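Local coordinates for protein ethylbenzene dehydrogenase alpha-subunit (Aromatoleum aromaticum, PDB 2IVF) that belongs to the molybdopterin oxidoreductase family and holds a molybdenum atom, the ligands MGD and MD1, and an iron/sulfur cluster, at residues L635-D647 and F920-Y932. Sequence-based numbering, arbitrary orientation.
Sequences LETRMSSSAMYAD and FWDAHQYKGWKPY. With MD1 (phosphoric acid 4-(2-amino-4-oxo-3,4,5,6,-tetrahydro-pteridin-6-yl)-2-hydroxy-3,4-dimercapto-but-3-en-yl ester guanylate ester), chain N.
Arg-638 and Asp-922 illustrate how a molybdopterin oxidoreductase joins its molybdopterin oxidoreductase region to the dinucleotide-binding domain around one cofactor: the end of strand 631-636 and the loop after it hold the guanosine end of MD1, and the loop of the dinucleotide-binding domain holds the pterin end through Tyr-932 OH. Among the charged groups, the Arg-638 guanidinium presents NH1 and NH2 end-on to a single oxygen, Asp-922 OD2, with Arg-638 NH2 at 2.9 Å; the two planes are turned 45° apart. Arg-638 NH2 also donates to MD1 O3' at 2.7 Å while Arg-638 NE donates to MD1 O2', and Glu-636 takes both ribose hydroxyls with its two carboxylate oxygens. Arg-638 thus links the ribose to the Asp-922 carboxylate. Serine and histidine supply the other polar bonds. Ser-641 OG, placed between its backbone N and carbonyl carbon (chi1 63°), is hydrogen-bonded to Asp-922 OD1 at 2.6 Å and also to Asn-609 OD1; Asp-922 OD1 accepts from Ala-923 N and Asn-609 ND2 too. Beside it, Ser-641 CB rests over the face of His-924. Apolar contacts involve the Trp-929 indole, its NE1 bonded to Val-111 O of the beta-subunit, which meets Met-644 CB at its edge, with the Tyr-645 ring set obliquely. Within its ring plane, His-924 NE2 donates to Met-639 O at 2.8 Å.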
loop_
_atom_site.group_PDB
_atom_site.type_symbol
_atom_site.label_atom_id
_atom_site.label_comp_id
_atom_site.label_asym_id
_atom_site.label_seq_id
_atom_site.Cartn_x
_atom_site.Cartn_y
_atom_site.Cartn_z
ATOM N N LEU A 635 13.899 13.613 14.226
ATOM C CA LEU A 635 14.856 12.754 13.571
ATOM C C LEU A 635 14.117 12.128 12.422
ATOM O O LEU A 635 13.358 11.170 12.614
ATOM C CB LEU A 635 15.379 11.683 14.498
ATOM C CG LEU A 635 16.506 12.107 15.415
ATOM C CD1 LEU A 635 15.939 12.958 16.495
ATOM C CD2 LEU A 635 17.228 10.858 15.996
ATOM N N GLU A 636 14.325 12.700 11.240
ATOM C CA GLU A 636 13.544 12.352 10.075
ATOM C C GLU A 636 14.353 12.086 8.837
ATOM O O GLU A 636 15.447 12.630 8.617
ATOM C CB GLU A 636 12.541 13.490 9.789
ATOM C CG GLU A 636 11.130 13.263 10.293
ATOM C CD GLU A 636 10.354 12.165 9.633
ATOM O OE1 GLU A 636 10.845 11.471 8.687
ATOM O OE2 GLU A 636 9.195 11.996 10.078
ATOM N N THR A 637 13.787 11.250 7.992
ATOM C CA THR A 637 14.252 11.073 6.640
ATOM C C THR A 637 13.465 11.951 5.693
ATOM O O THR A 637 13.906 12.232 4.576
ATOM C CB THR A 637 14.036 9.629 6.186
ATOM O OG1 THR A 637 12.672 9.283 6.418
ATOM C CG2 THR A 637 14.947 8.693 6.977
ATOM N N ARG A 638 12.305 12.397 6.154
ATOM C CA ARG A 638 11.303 12.943 5.294
ATOM C C ARG A 638 10.672 14.183 5.971
ATOM O O ARG A 638 10.598 14.275 7.207
ATOM C CB ARG A 638 10.291 11.815 5.059
ATOM C CG ARG A 638 9.107 12.071 4.191
ATOM C CD ARG A 638 8.091 10.908 4.320
ATOM N NE ARG A 638 7.348 11.089 5.555
ATOM C CZ ARG A 638 6.225 11.794 5.664
ATOM N NH1 ARG A 638 5.662 12.387 4.609
ATOM N NH2 ARG A 638 5.690 11.937 6.841
ATOM N N MET A 639 10.259 15.154 5.161
ATOM C CA MET A 639 9.614 16.346 5.702
ATOM C C MET A 639 8.141 16.042 5.966
ATOM O O MET A 639 7.254 16.280 5.128
ATOM C CB MET A 639 9.799 17.575 4.831
ATOM C CG MET A 639 9.228 18.800 5.481
ATOM S SD MET A 639 10.091 19.270 6.996
ATOM C CE MET A 639 11.584 20.020 6.383
ATOM N N SER A 640 7.905 15.442 7.131
ATOM C CA SER A 640 6.550 15.119 7.574
ATOM C C SER A 640 5.819 16.380 7.932
ATOM O O SER A 640 6.425 17.408 8.149
ATOM C CB SER A 640 6.587 14.189 8.800
ATOM O OG SER A 640 7.046 14.861 9.941
ATOM N N SER A 641 4.496 16.284 7.999
ATOM C CA SER A 641 3.696 17.403 8.400
ATOM C C SER A 641 4.079 17.858 9.789
ATOM O O SER A 641 4.095 19.074 10.062
ATOM C CB SER A 641 2.205 17.051 8.327
ATOM O OG SER A 641 1.895 16.024 9.214
ATOM N N SER A 642 4.421 16.913 10.676
ATOM C CA SER A 642 4.812 17.304 12.051
ATOM C C SER A 642 6.193 17.954 12.134
ATOM O O SER A 642 6.399 18.874 12.941
ATOM C CB SER A 642 4.699 16.130 13.047
ATOM O OG SER A 642 3.411 15.537 12.956
ATOM N N ALA A 643 7.134 17.461 11.332
ATOM C CA ALA A 643 8.471 18.045 11.215
ATOM C C ALA A 643 8.422 19.488 10.753
ATOM O O ALA A 643 9.292 20.281 11.093
ATOM C CB ALA A 643 9.370 17.188 10.249
ATOM N N MET A 644 7.398 19.839 9.971
ATOM C CA MET A 644 7.207 21.222 9.546
ATOM C C MET A 644 7.014 22.174 10.707
ATOM O O MET A 644 7.214 23.372 10.565
ATOM C CB MET A 644 6.075 21.314 8.526
ATOM C CG MET A 644 6.517 20.747 7.161
ATOM S SD MET A 644 7.770 21.787 6.389
ATOM C CE MET A 644 6.851 23.296 6.003
ATOM N N TYR A 645 6.619 21.651 11.864
ATOM C CA TYR A 645 6.443 22.472 13.048
ATOM C C TYR A 645 7.603 22.396 14.015
ATOM O O TYR A 645 7.581 23.032 15.064
ATOM C CB TYR A 645 5.184 22.047 13.799
ATOM C CG TYR A 645 3.943 22.346 13.056
ATOM C CD1 TYR A 645 3.481 21.460 12.116
ATOM C CD2 TYR A 645 3.232 23.541 13.260
ATOM C CE1 TYR A 645 2.349 21.716 11.407
ATOM C CE2 TYR A 645 2.060 23.791 12.534
ATOM C CZ TYR A 645 1.645 22.837 11.613
ATOM O OH TYR A 645 0.500 22.989 10.838
ATOM N N ALA A 646 8.631 21.660 13.653
ATOM C CA ALA A 646 9.779 21.498 14.516
ATOM C C ALA A 646 10.665 22.736 14.521
ATOM O O ALA A 646 10.628 23.589 13.615
ATOM C CB ALA A 646 10.594 20.281 14.055
ATOM N N ASP A 647 11.475 22.840 15.559
ATOM C CA ASP A 647 12.493 23.842 15.641
ATOM C C ASP A 647 13.753 23.385 14.969
ATOM O O ASP A 647 14.473 24.206 14.431
ATOM C CB ASP A 647 12.775 24.169 17.092
ATOM C CG ASP A 647 11.528 24.576 17.824
ATOM O OD1 ASP A 647 10.771 25.444 17.308
ATOM O OD2 ASP A 647 11.307 24.017 18.907
ATOM N N PHE A 920 -5.791 6.905 5.714
ATOM C CA PHE A 920 -5.173 8.149 6.168
ATOM C C PHE A 920 -4.161 8.745 5.234
ATOM O O PHE A 920 -3.591 8.058 4.372
ATOM C CB PHE A 920 -4.643 8.057 7.600
ATOM C CG PHE A 920 -3.513 7.105 7.805
ATOM C CD1 PHE A 920 -2.260 7.401 7.328
ATOM C CD2 PHE A 920 -3.687 5.953 8.545
ATOM C CE1 PHE A 920 -1.210 6.562 7.555
ATOM C CE2 PHE A 920 -2.616 5.089 8.783
ATOM C CZ PHE A 920 -1.395 5.404 8.324
ATOM N N TRP A 921 -3.939 10.047 5.414
ATOM C CA TRP A 921 -3.026 10.833 4.603
ATOM C C TRP A 921 -2.203 11.701 5.544
ATOM O O TRP A 921 -2.621 11.953 6.701
ATOM C CB TRP A 921 -3.826 11.740 3.652
ATOM C CG TRP A 921 -4.693 10.932 2.722
ATOM C CD1 TRP A 921 -6.015 10.659 2.874
ATOM C CD2 TRP A 921 -4.268 10.238 1.549
ATOM N NE1 TRP A 921 -6.478 9.877 1.820
ATOM C CE2 TRP A 921 -5.419 9.611 0.989
ATOM C CE3 TRP A 921 -3.061 10.159 0.867
ATOM C CZ2 TRP A 921 -5.365 8.841 -0.164
ATOM C CZ3 TRP A 921 -3.007 9.404 -0.266
ATOM C CH2 TRP A 921 -4.138 8.746 -0.774
ATOM N N ASP A 922 -1.049 12.172 5.079
ATOM C CA ASP A 922 -0.275 13.069 5.917
ATOM C C ASP A 922 -0.959 14.402 5.917
ATOM O O ASP A 922 -1.576 14.776 4.930
ATOM C CB ASP A 922 1.160 13.172 5.408
ATOM C CG ASP A 922 2.151 13.568 6.487
ATOM O OD1 ASP A 922 1.757 14.038 7.595
ATOM O OD2 ASP A 922 3.359 13.455 6.150
ATOM N N ALA A 923 -0.835 15.142 7.017
ATOM C CA ALA A 923 -1.612 16.376 7.207
ATOM C C ALA A 923 -1.358 17.485 6.182
ATOM O O ALA A 923 -2.292 18.202 5.810
ATOM C CB ALA A 923 -1.449 16.907 8.601
ATOM N N HIS A 924 -0.117 17.618 5.698
ATOM C CA HIS A 924 0.198 18.681 4.741
ATOM C C HIS A 924 -0.150 18.283 3.298
ATOM O O HIS A 924 0.228 18.970 2.304
ATOM C CB HIS A 924 1.630 19.200 4.906
ATOM C CG HIS A 924 2.702 18.160 4.800
ATOM N ND1 HIS A 924 2.441 16.809 4.706
ATOM C CD2 HIS A 924 4.052 18.284 4.822
ATOM C CE1 HIS A 924 3.585 16.152 4.644
ATOM N NE2 HIS A 924 4.575 17.022 4.709
ATOM N N GLN A 925 -0.875 17.170 3.158
ATOM C CA GLN A 925 -1.533 16.841 1.885
ATOM C C GLN A 925 -2.942 17.435 1.774
ATOM O O GLN A 925 -3.612 17.310 0.725
ATOM C CB GLN A 925 -1.648 15.333 1.699
ATOM C CG GLN A 925 -0.331 14.594 1.732
ATOM C CD GLN A 925 -0.506 13.135 1.421
ATOM O OE1 GLN A 925 -0.520 12.269 2.336
ATOM N NE2 GLN A 925 -0.632 12.836 0.140
ATOM N N TYR A 926 -3.388 18.106 2.835
ATOM C CA TYR A 926 -4.699 18.670 2.879
ATOM C C TYR A 926 -4.650 20.180 2.876
ATOM O O TYR A 926 -3.741 20.805 3.448
ATOM C CB TYR A 926 -5.417 18.348 4.191
ATOM C CG TYR A 926 -5.755 16.911 4.474
ATOM C CD1 TYR A 926 -4.774 16.026 4.951
ATOM C CD2 TYR A 926 -7.056 16.459 4.374
ATOM C CE1 TYR A 926 -5.081 14.732 5.270
ATOM C CE2 TYR A 926 -7.374 15.151 4.675
ATOM C CZ TYR A 926 -6.411 14.316 5.169
ATOM O OH TYR A 926 -6.747 13.035 5.511
ATOM N N LYS A 927 -5.706 20.753 2.316
ATOM C CA LYS A 927 -5.896 22.195 2.346
ATOM C C LYS A 927 -5.891 22.689 3.776
ATOM O O LYS A 927 -6.535 22.115 4.655
ATOM C CB LYS A 927 -7.201 22.571 1.638
ATOM C CG LYS A 927 -7.099 22.379 0.140
ATOM C CD LYS A 927 -8.410 22.663 -0.602
ATOM C CE LYS A 927 -8.308 22.171 -2.069
ATOM N NZ LYS A 927 -9.415 22.579 -2.978
ATOM N N GLY A 928 -5.073 23.696 4.026
ATOM C CA GLY A 928 -4.934 24.273 5.354
ATOM C C GLY A 928 -4.217 23.315 6.286
ATOM O O GLY A 928 -4.128 23.584 7.481
ATOM N N TRP A 929 -3.690 22.219 5.737
ATOM C CA TRP A 929 -3.098 21.144 6.543
ATOM C C TRP A 929 -4.019 20.654 7.668
ATOM O O TRP A 929 -3.558 20.271 8.758
ATOM C CB TRP A 929 -1.766 21.552 7.182
ATOM C CG TRP A 929 -0.726 21.994 6.257
ATOM C CD1 TRP A 929 -0.869 22.442 4.992
ATOM C CD2 TRP A 929 0.653 22.131 6.584
ATOM N NE1 TRP A 929 0.362 22.792 4.476
ATOM C CE2 TRP A 929 1.308 22.611 5.440
ATOM C CE3 TRP A 929 1.405 21.826 7.717
ATOM C CZ2 TRP A 929 2.692 22.847 5.404
ATOM C CZ3 TRP A 929 2.778 22.053 7.683
ATOM C CH2 TRP A 929 3.401 22.549 6.530
ATOM N N LYS A 930 -5.310 20.599 7.380
ATOM C CA LYS A 930 -6.277 20.056 8.317
ATOM C C LYS A 930 -6.640 18.648 7.805
ATOM O O LYS A 930 -7.454 18.507 6.901
ATOM C CB LYS A 930 -7.466 20.951 8.364
ATOM C CG LYS A 930 -7.158 22.312 9.065
ATOM C CD LYS A 930 -8.161 23.367 8.761
ATOM C CE LYS A 930 -9.544 23.092 9.274
ATOM N NZ LYS A 930 -10.403 24.318 9.107
ATOM N N PRO A 931 -6.090 17.607 8.442
ATOM C CA PRO A 931 -6.393 16.287 7.949
ATOM C C PRO A 931 -7.744 15.827 8.443
ATOM O O PRO A 931 -8.312 16.415 9.343
ATOM C CB PRO A 931 -5.269 15.439 8.542
ATOM C CG PRO A 931 -5.109 16.069 9.886
ATOM C CD PRO A 931 -5.266 17.548 9.665
ATOM N N TYR A 932 -8.282 14.751 7.885
ATOM C CA TYR A 932 -9.548 14.257 8.402
ATOM C C TYR A 932 -9.451 13.958 9.897
ATOM O O TYR A 932 -10.427 14.106 10.645
ATOM C CB TYR A 932 -10.012 13.041 7.613
ATOM C CG TYR A 932 -9.891 11.683 8.211
ATOM C CD1 TYR A 932 -8.718 10.905 8.058
ATOM C CD2 TYR A 932 -11.006 11.088 8.778
ATOM C CE1 TYR A 932 -8.650 9.596 8.539
ATOM C CE2 TYR A 932 -10.960 9.786 9.268
ATOM C CZ TYR A 932 -9.785 9.037 9.151
ATOM O OH TYR A 932 -9.791 7.765 9.650
HETATM P PB MD1 N . 3.170 7.252 12.636
HETATM O O3B MD1 N . 3.372 7.266 11.067
HETATM O O1B MD1 N . 4.128 6.259 13.189
HETATM O O2B MD1 N . 3.008 8.608 13.206
HETATM O O3A MD1 N . 1.726 6.604 12.748
HETATM C C10 MD1 N . 1.512 5.180 12.853
HETATM C C11 MD1 N . 0.002 5.029 12.751
HETATM O O11 MD1 N . -0.264 5.170 11.315
HETATM C C12 MD1 N . -0.415 3.648 13.180
HETATM S S12 MD1 N . 0.707 2.362 13.304
HETATM C C13 MD1 N . -1.731 3.346 13.421
HETATM S S13 MD1 N . -2.238 1.794 13.850
HETATM C C14 MD1 N . -2.808 4.360 13.354
HETATM N N15 MD1 N . -3.864 4.172 12.418
HETATM C C16 MD1 N . -4.818 5.136 12.217
HETATM C C15 MD1 N . -5.873 4.819 11.381
HETATM O O14 MD1 N . -5.964 3.689 10.832
HETATM N N17 MD1 N . -6.743 5.836 11.153
HETATM C C17 MD1 N . -6.614 7.075 11.782
HETATM N N16 MD1 N . -7.539 7.983 11.505
HETATM N N18 MD1 N . -5.601 7.328 12.627
HETATM C C20 MD1 N . -4.719 6.377 12.849
HETATM N N8 MD1 N . -3.722 6.609 13.741
HETATM C C7 MD1 N . -2.646 5.699 14.030
HETATM P PA MD1 N . 3.950 8.364 10.042
HETATM O O1A MD1 N . 4.409 7.577 8.857
HETATM O O2A MD1 N . 2.891 9.373 9.815
HETATM O "O5'" MD1 N . 5.176 9.052 10.760
HETATM C "C5'" MD1 N . 6.350 8.260 10.903
HETATM C "C4'" MD1 N . 7.518 9.015 10.421
HETATM O "O4'" MD1 N . 8.573 8.062 10.462
HETATM C "C1'" MD1 N . 9.462 8.473 9.422
HETATM N N9 MD1 N . 10.411 7.437 8.991
HETATM C C4 MD1 N . 11.693 7.446 9.323
HETATM N N3 MD1 N . 12.378 8.321 10.097
HETATM C C2 MD1 N . 13.680 8.139 10.322
HETATM N N2 MD1 N . 14.373 9.002 11.110
HETATM N N1 MD1 N . 14.311 7.092 9.678
HETATM C C6 MD1 N . 13.677 6.171 8.879
HETATM O O6 MD1 N . 14.322 5.233 8.410
HETATM C C5 MD1 N . 12.297 6.344 8.694
HETATM N N7 MD1 N . 11.358 5.712 7.999
HETATM C C8 MD1 N . 10.218 6.379 8.197
HETATM C "C2'" MD1 N . 8.549 8.841 8.257
HETATM O "O2'" MD1 N . 9.150 9.763 7.316
HETATM C "C3'" MD1 N . 7.296 9.396 8.952
HETATM O "O3'" MD1 N . 7.197 10.839 8.827
#